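Local structure of T cell receptor mu chain (7L15) at residues R154-P158 / K159-V163. The protein forms the mu chain of a marsupial gamma mu T cell receptor and, paired with a gamma chain, probably takes part in antigen recognition. Numbering follows the deposited sequence.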
loop_
_atom_site.group_PDB
_atom_site.type_symbol
_atom_site.label_atom_id
_atom_site.label_comp_id
_atom_site.label_asym_id
_atom_site.label_seq_id
_atom_site.Cartn_x
_atom_site.Cartn_y
_atom_site.Cartn_z
ATOM N N ARG A 154 -4.243 -6.931 -22.512
ATOM C CA ARG A 154 -4.737 -5.572 -22.273
ATOM C C ARG A 154 -6.241 -5.440 -22.439
ATOM O O ARG A 154 -6.803 -5.799 -23.478
ATOM C CB ARG A 154 -4.054 -4.559 -23.188
ATOM C CG ARG A 154 -2.594 -4.418 -22.897
ATOM C CD ARG A 154 -2.076 -2.990 -22.949
ATOM N NE ARG A 154 -3.115 -1.975 -23.006
ATOM C CZ ARG A 154 -3.129 -0.974 -23.877
ATOM N NH1 ARG A 154 -4.110 -0.092 -23.845
ATOM N NH2 ARG A 154 -2.145 -0.836 -24.765
ATOM N N ASN A 155 -6.875 -4.886 -21.411
ATOM C CA ASN A 155 -8.228 -4.363 -21.492
ATOM C C ASN A 155 -9.211 -5.486 -21.800
ATOM O O ASN A 155 -9.621 -5.715 -22.947
ATOM C CB ASN A 155 -8.263 -3.210 -22.495
ATOM C CG ASN A 155 -7.224 -2.133 -22.154
ATOM O OD1 ASN A 155 -6.417 -1.732 -22.997
ATOM N ND2 ASN A 155 -7.229 -1.686 -20.904
ATOM N N PHE A 156 -9.558 -6.218 -20.752
ATOM C CA PHE A 156 -10.591 -7.228 -20.816
ATOM C C PHE A 156 -11.536 -7.043 -19.646
ATOM O O PHE A 156 -11.193 -6.444 -18.628
ATOM C CB PHE A 156 -10.007 -8.641 -20.817
ATOM C CG PHE A 156 -9.028 -8.913 -19.713
ATOM C CD1 PHE A 156 -7.699 -8.532 -19.840
ATOM C CD2 PHE A 156 -9.426 -9.586 -18.567
ATOM C CE1 PHE A 156 -6.790 -8.801 -18.832
ATOM C CE2 PHE A 156 -8.522 -9.863 -17.552
ATOM C CZ PHE A 156 -7.204 -9.464 -17.681
ATOM N N TYR A 157 -12.741 -7.564 -19.810
ATOM C CA TYR A 157 -13.715 -7.536 -18.766
ATOM C C TYR A 157 -14.653 -8.680 -19.123
ATOM O O TYR A 157 -14.979 -8.837 -20.309
ATOM C CB TYR A 157 -14.473 -6.204 -18.686
ATOM C CG TYR A 157 -15.356 -6.217 -17.462
ATOM C CD1 TYR A 157 -14.830 -5.900 -16.210
ATOM C CD2 TYR A 157 -16.686 -6.630 -17.537
ATOM C CE1 TYR A 157 -15.611 -5.963 -15.061
ATOM C CE2 TYR A 157 -17.489 -6.695 -16.372
ATOM C CZ TYR A 157 -16.934 -6.355 -15.144
ATOM O OH TYR A 157 -17.691 -6.412 -13.995
ATOM N N PRO A 158 -15.097 -9.498 -18.147
ATOM C CA PRO A 158 -14.732 -9.502 -16.726
ATOM C C PRO A 158 -13.312 -10.066 -16.490
ATOM O O PRO A 158 -12.625 -10.459 -17.445
ATOM C CB PRO A 158 -15.807 -10.414 -16.095
ATOM C CG PRO A 158 -16.112 -11.409 -17.195
ATOM C CD PRO A 158 -15.999 -10.618 -18.484
ATOM N N LYS A 159 -12.900 -10.143 -15.223
ATOM C CA LYS A 159 -11.503 -10.404 -14.881
ATOM C C LYS A 159 -11.100 -11.862 -15.048
ATOM O O LYS A 159 -9.903 -12.137 -15.157
ATOM C CB LYS A 159 -11.209 -9.977 -13.427
ATOM C CG LYS A 159 -11.758 -10.940 -12.383
ATOM C CD LYS A 159 -11.660 -10.400 -10.962
ATOM C CE LYS A 159 -12.955 -9.736 -10.543
ATOM N NZ LYS A 159 -13.279 -9.965 -9.102
ATOM N N GLU A 160 -12.045 -12.800 -15.037
ATOM C CA GLU A 160 -11.686 -14.210 -15.129
ATOM C C GLU A 160 -11.071 -14.502 -16.499
ATOM O O GLU A 160 -11.664 -14.181 -17.542
ATOM C CB GLU A 160 -12.906 -15.103 -14.883
ATOM C CG GLU A 160 -13.457 -15.033 -13.458
ATOM C CD GLU A 160 -14.261 -13.766 -13.193
ATOM O OE1 GLU A 160 -14.752 -13.168 -14.168
ATOM O OE2 GLU A 160 -14.391 -13.371 -12.011
ATOM N N LEU A 161 -9.865 -15.079 -16.497
ATOM C CA LEU A 161 -9.265 -15.599 -17.722
ATOM C C LEU A 161 -8.274 -16.695 -17.365
ATOM O O LEU A 161 -7.879 -16.865 -16.211
ATOM C CB LEU A 161 -8.584 -14.502 -18.565
ATOM C CG LEU A 161 -7.598 -13.471 -17.987
ATOM C CD1 LEU A 161 -6.817 -13.989 -16.799
ATOM C CD2 LEU A 161 -6.624 -12.978 -19.037
ATOM N N HIS A 162 -7.854 -17.421 -18.385
ATOM C CA HIS A 162 -6.840 -18.450 -18.263
ATOM C C HIS A 162 -5.753 -18.132 -19.271
ATOM O O HIS A 162 -6.058 -17.827 -20.430
ATOM C CB HIS A 162 -7.444 -19.831 -18.518
ATOM C CG HIS A 162 -6.541 -20.968 -18.167
ATOM N ND1 HIS A 162 -5.718 -21.576 -19.092
ATOM C CD2 HIS A 162 -6.351 -21.628 -17.000
ATOM C CE1 HIS A 162 -5.055 -22.558 -18.508
ATOM N NE2 HIS A 162 -5.425 -22.613 -17.241
ATOM N N VAL A 163 -4.494 -18.176 -18.817
ATOM C CA VAL A 163 -3.321 -17.843 -19.616
ATOM C C VAL A 163 -2.346 -19.003 -19.565
ATOM O O VAL A 163 -2.228 -19.707 -18.555
ATOM C CB VAL A 163 -2.606 -16.564 -19.140
ATOM C CG1 VAL A 163 -1.596 -16.078 -20.194
ATOM C CG2 VAL A 163 -3.610 -15.487 -18.824
#
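Lys159 meets Phe156 through its backbone: the carbonyl O lies in the plane of the phenyl ring, at the edge, 3.6 Å from Phe156 CE2. Phe156 ends strand B of the C1-set immunoglobulin domain, at the G1 beta bulge it forms with Asn155 opposite Tyr187. Lys159 lies in the turn that follows, which leads to strand C in the other sheet of the sandwich. The Phe-Tyr-Pro sequence here, with a cis peptide bond before Pro158, is familiar in immunoglobulin constant domains. The cis bond brings the Pro158 ring back beside Tyr157, and Pro158 CB sits over the centre of the tyrosine ring, 4.0 Å above its plane. The aliphatic chain of Lys159 leads away from the turn; its NZ has a long, weak ion pair with Glu129.

Glu160 follows on the exposed side. Its side chain crosses the Pro158 ring at about a right angle, and the bend at chi2 (76°) brings OE1 back to it. Glu160 OE1 lies 3.5 Å from Pro158 CB and 3.8 Å from Pro158 CG, a van der Waals contact. Pro158 O also lies at the edge of the Phe156 ring, in its plane, and is hydrogen-bonded to His207 NE2.

Leu161 turns inward again. Its CG sits between the backbone N and the carbonyl carbon (chi1 49°), 3.7 Å from Phe156 CE2. Leu161 CD2 makes a CH-pi contact over one face of the Phe156 ring, 4.1 Å from its centroid, displaced toward the rim near CZ. The two side chains meet inside the sandwich, where Leu179 touches both. From His162 the chain runs on as strand 162-167. The Val163 side chain packs against Cys203, whose SG is bonded to SG of Cys151.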